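Local structure of YjeF-related protein (Enterococcus faecalis, 2R3B) at residues Ala258-Leu261 / His262-Gly266; Leu277-Lys280 / Ile281-Leu285. The protein probably dehydrates the S-form of hydrated NADH or NADPH, spending ADP and releasing AMP and phosphate, and so repairs damaged nicotinamide cofactors. One frame throughout, in Å; residues are numbered along the deposited sequence.

Interaction 1. Residues Ala258-Leu261 / His262-Gly266; sequences AVYL and HSLIG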
loop_
_atom_site.group_PDB
_atom_site.type_symbol
_atom_site.label_atom_id
_atom_site.label_comp_id
_atom_site.label_asym_id
_atom_site.label_seq_id
_atom_site.Cartn_x
_atom_site.Cartn_y
_atom_site.Cartn_z
ATOM N N ALA B 258 -14.493 18.947 14.939
ATOM C CA ALA B 258 -14.281 17.969 13.875
ATOM C C ALA B 258 -14.632 18.523 12.490
ATOM O O ALA B 258 -13.856 18.408 11.531
ATOM C CB ALA B 258 -15.103 16.655 14.189
ATOM N N VAL B 259 -15.824 19.097 12.377
ATOM C CA VAL B 259 -16.291 19.669 11.110
ATOM C C VAL B 259 -15.366 20.793 10.663
ATOM O O VAL B 259 -14.993 20.880 9.490
ATOM C CB VAL B 259 -17.748 20.176 11.280
ATOM C CG1 VAL B 259 -18.222 21.072 10.075
ATOM C CG2 VAL B 259 -18.678 19.000 11.501
ATOM N N TYR B 260 -14.961 21.656 11.596
ATOM C CA TYR B 260 -14.067 22.747 11.259
ATOM C C TYR B 260 -12.690 22.272 10.805
ATOM O O TYR B 260 -12.126 22.780 9.826
ATOM C CB TYR B 260 -13.896 23.710 12.466
ATOM C CG TYR B 260 -13.097 24.937 12.064
ATOM C CD1 TYR B 260 -13.685 25.955 11.283
ATOM C CD2 TYR B 260 -11.756 25.049 12.371
ATOM C CE1 TYR B 260 -12.942 27.058 10.871
ATOM C CE2 TYR B 260 -11.013 26.158 11.954
ATOM C CZ TYR B 260 -11.615 27.147 11.215
ATOM O OH TYR B 260 -10.854 28.236 10.821
ATOM N N LEU B 261 -12.111 21.332 11.539
ATOM C CA LEU B 261 -10.778 20.844 11.205
ATOM C C LEU B 261 -10.779 20.186 9.844
ATOM O O LEU B 261 -9.869 20.411 9.057
ATOM C CB LEU B 261 -10.298 19.810 12.243
ATOM C CG LEU B 261 -8.868 19.298 12.089
ATOM C CD1 LEU B 261 -7.889 20.460 12.039
ATOM C CD2 LEU B 261 -8.548 18.260 13.212
ATOM N N HIS B 262 -11.786 19.363 9.566
ATOM C CA HIS B 262 -11.920 18.717 8.247
ATOM C C HIS B 262 -11.820 19.733 7.087
ATOM O O HIS B 262 -11.079 19.533 6.153
ATOM C CB HIS B 262 -13.235 17.952 8.229
ATOM C CG HIS B 262 -13.621 17.339 6.924
ATOM N ND1 HIS B 262 -14.635 17.858 6.139
ATOM C CD2 HIS B 262 -13.225 16.187 6.319
ATOM C CE1 HIS B 262 -14.806 17.084 5.081
ATOM N NE2 HIS B 262 -13.965 16.064 5.165
ATOM N N SER B 263 -12.581 20.819 7.187
ATOM C CA SER B 263 -12.570 21.847 6.146
ATOM C C SER B 263 -11.322 22.749 6.187
ATOM O O SER B 263 -10.923 23.283 5.147
ATOM C CB SER B 263 -13.851 22.667 6.216
ATOM O OG SER B 263 -13.962 23.312 7.459
ATOM N N LEU B 264 -10.711 22.955 7.355
ATOM C CA LEU B 264 -9.483 23.749 7.453
ATOM C C LEU B 264 -8.372 23.064 6.704
ATOM O O LEU B 264 -7.658 23.653 5.896
ATOM C CB LEU B 264 -9.048 23.957 8.909
ATOM C CG LEU B 264 -7.721 24.679 9.161
ATOM C CD1 LEU B 264 -7.864 26.148 8.730
ATOM C CD2 LEU B 264 -7.342 24.596 10.604
ATOM N N ILE B 265 -8.233 21.773 6.957
ATOM C CA ILE B 265 -7.205 20.993 6.269
ATOM C C ILE B 265 -7.502 20.938 4.769
ATOM O O ILE B 265 -6.607 21.099 3.940
ATOM C CB ILE B 265 -7.080 19.577 6.870
ATOM C CG1 ILE B 265 -6.539 19.618 8.293
ATOM C CG2 ILE B 265 -6.122 18.726 5.997
ATOM C CD1 ILE B 265 -6.773 18.273 9.069
ATOM N N GLY B 266 -8.752 20.696 4.409
ATOM C CA GLY B 266 -9.111 20.570 3.010
ATOM C C GLY B 266 -8.895 21.896 2.305
ATOM O O GLY B 266 -8.473 21.926 1.177
HETATM O O HOH W 1 -16.143 20.104 7.118
#

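Interaction 2. Residues Leu277-Lys280 / Ile281-Leu285; sequences LPTK and ISQAL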
loop_
_atom_site.group_PDB
_atom_site.type_symbol
_atom_site.label_atom_id
_atom_site.label_comp_id
_atom_site.label_asym_id
_atom_site.label_seq_id
_atom_site.Cartn_x
_atom_site.Cartn_y
_atom_site.Cartn_z
ATOM N N LEU B 277 -7.615 14.832 -2.314
ATOM C CA LEU B 277 -7.860 13.409 -2.037
ATOM C C LEU B 277 -8.245 13.288 -0.583
ATOM O O LEU B 277 -7.517 13.763 0.294
ATOM C CB LEU B 277 -6.613 12.586 -2.318
ATOM C CG LEU B 277 -6.108 12.415 -3.746
ATOM C CD1 LEU B 277 -4.825 11.559 -3.707
ATOM C CD2 LEU B 277 -7.164 11.833 -4.682
ATOM N N PRO B 278 -9.398 12.668 -0.299
ATOM C CA PRO B 278 -9.825 12.630 1.116
ATOM C C PRO B 278 -8.847 12.002 2.096
ATOM O O PRO B 278 -8.766 12.416 3.276
ATOM C CB PRO B 278 -11.104 11.807 1.045
ATOM C CG PRO B 278 -11.642 12.082 -0.256
ATOM C CD PRO B 278 -10.431 12.098 -1.167
ATOM N N THR B 279 -8.111 10.997 1.644
ATOM C CA THR B 279 -7.115 10.379 2.482
ATOM C C THR B 279 -5.992 11.333 2.871
ATOM O O THR B 279 -5.396 11.151 3.931
ATOM C CB THR B 279 -6.527 9.138 1.837
ATOM O OG1 THR B 279 -5.958 9.502 0.596
ATOM C CG2 THR B 279 -7.625 8.103 1.596
ATOM N N LYS B 280 -5.731 12.374 2.060
ATOM C CA LYS B 280 -4.743 13.401 2.467
ATOM C C LYS B 280 -5.183 14.249 3.654
ATOM O O LYS B 280 -4.335 14.700 4.457
ATOM C CB LYS B 280 -4.382 14.338 1.314
ATOM C CG LYS B 280 -3.467 13.707 0.323
ATOM C CD LYS B 280 -3.016 14.671 -0.762
ATOM C CE LYS B 280 -2.005 15.715 -0.245
ATOM N NZ LYS B 280 -1.295 16.528 -1.346
ATOM N N ILE B 281 -6.499 14.451 3.813
ATOM C CA ILE B 281 -7.002 15.148 4.976
ATOM C C ILE B 281 -6.723 14.294 6.196
ATOM O O ILE B 281 -6.176 14.762 7.182
ATOM C CB ILE B 281 -8.497 15.470 4.883
ATOM C CG1 ILE B 281 -8.749 16.458 3.718
ATOM C CG2 ILE B 281 -9.029 16.027 6.237
ATOM C CD1 ILE B 281 -10.255 16.657 3.375
ATOM N N SER B 282 -7.065 13.020 6.126
ATOM C CA SER B 282 -6.795 12.124 7.271
ATOM C C SER B 282 -5.311 12.095 7.673
ATOM O O SER B 282 -4.962 12.119 8.871
ATOM C CB SER B 282 -7.304 10.711 6.934
ATOM O OG SER B 282 -8.734 10.773 6.740
ATOM N N GLN B 283 -4.423 11.996 6.685
ATOM C CA GLN B 283 -2.989 11.846 6.959
ATOM C C GLN B 283 -2.412 13.106 7.607
ATOM O O GLN B 283 -1.445 13.042 8.328
ATOM C CB GLN B 283 -2.260 11.466 5.668
ATOM C CG GLN B 283 -2.570 10.020 5.261
ATOM C CD GLN B 283 -2.408 9.703 3.773
ATOM O OE1 GLN B 283 -2.022 10.561 2.938
ATOM N NE2 GLN B 283 -2.760 8.451 3.415
ATOM N N ALA B 284 -3.061 14.240 7.377
ATOM C CA ALA B 284 -2.661 15.534 7.973
ATOM C C ALA B 284 -3.147 15.752 9.394
ATOM O O ALA B 284 -2.681 16.685 10.080
ATOM C CB ALA B 284 -3.119 16.672 7.108
ATOM N N LEU B 285 -4.057 14.903 9.886
ATOM C CA LEU B 285 -4.639 15.135 11.206
ATOM C C LEU B 285 -3.632 15.251 12.345
ATOM O O LEU B 285 -3.737 16.193 13.140
ATOM C CB LEU B 285 -5.687 14.096 11.545
ATOM C CG LEU B 285 -6.987 14.273 10.755
ATOM C CD1 LEU B 285 -7.812 12.981 10.852
ATOM C CD2 LEU B 285 -7.807 15.553 11.175
HETATM O O HOH W 2 -3.328 10.118 0.500
#

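Interaction 1. Residues Ala258-Leu261 / His262-Gly266
H262 N donates to A258 O over 3.0 Å and I265 N to L261 O, also over 3.0 Å, both nearly straight, the i to i+4 ladder of helix 252-269, an alpha-helix of the ribokinase-like fold, largely buried along this stretch. Of the two rungs between them, S263 N to V259 O is weak. The side chain of S263 can add a bond of its own: in one of its two modelled conformers (chi1 61°) its OG lies between the backbone N and the carbonyl carbon and turns back along the helix to give a hydrogen bond of 3.0 Å to Y260 O. In that conformer the carbonyl has two donors, L264 N as the ordinary backbone donor and S263 OG from above the carbonyl plane, at a C=O...O angle of 114°. A serine hydroxyl folded onto the preceding turn in this way is a familiar means of satisfying a polar group within a helix; here OG also has a hydrogen-bonding partner in N221, in the loop alongside. On another side of the helix the contact is apolar. L261 and I265, one turn apart, meet obliquely, CG of L261 lying 3.8 Å from CD1 of I265, and both go on to pack against helix 278-292. L264 brings CD2 to 4.2 Å from CE2 of Y260, approaching the ring at a slant, while Y260 itself rests on helix 25-31. H262 faces a different neighbourhood. The nearest atoms of its side chain and G234, a predicted AMP-binding residue, are about 5 Å apart, and NE2 makes a weak hydrogen bond to T233 O, so the helix borders the probable nucleotide site. At the other ring nitrogen a water sits in the plane of the imidazole, 2.9 Å from H262 ND1, and donates a hydrogen bond of 2.7 Å to V259 O.

Interaction 2. Residues Leu277-Lys280 / Ile281-Leu285
The side chain of Q283 leaves with CG beside its backbone N (chi1 -72°) and then runs extended, which lays it back along the first turn of helix 278-292, while T279, at chi1 58°, directs OG1 to the same water that Q283 OE1 meets. This is the N-terminal part of alpha-helix 278-292. The water is 2.7 Å from T279 OG1 and donates to Q283 OE1 over 2.8 Å, bridging residues four apart. The glutamine also lies close over the backbone, CD coming within 3.3 Å of T279 O, the carbonyl that accepts the hydrogen bond from Q283 N. Its amide has a separate partner: NE2 bonds to E65 of helix 57-70, and with water on one end and carboxylate on the other the rotation of the amide is probably fixed. The opening turn is less regular, for P278 O receives only weak bonds from I281 N and S282 N. The ammonium of K280 forms a salt bridge with D273. P278 and T279 also pack on E93 of a neighbouring subunit, placing this helix start near an interface of the tetramer. Farther along, A284 N donates a hydrogen bond of 3.2 Å to K280 O.

Interactions 1 and 2 illustrate how similar helical ladders take on different chemistry in different surroundings. Interaction 1 lies in the middle of helix 252-269 and is mostly buried; interaction 2 opens the next helix in the chain, 278-292, is only partly buried and has a second subunit beside it. In the first, a water links a ring nitrogen to a backbone carbonyl; in the second, it joins two side chains, and K280 and Q283 reach the acidic residues D273 and E65. The two helices meet directly, L285 CD2 lying 3.5 Å from L261 CD2 and 3.6 Å from I265 CD1, so the apolar side of interaction 1 continues into interaction 2.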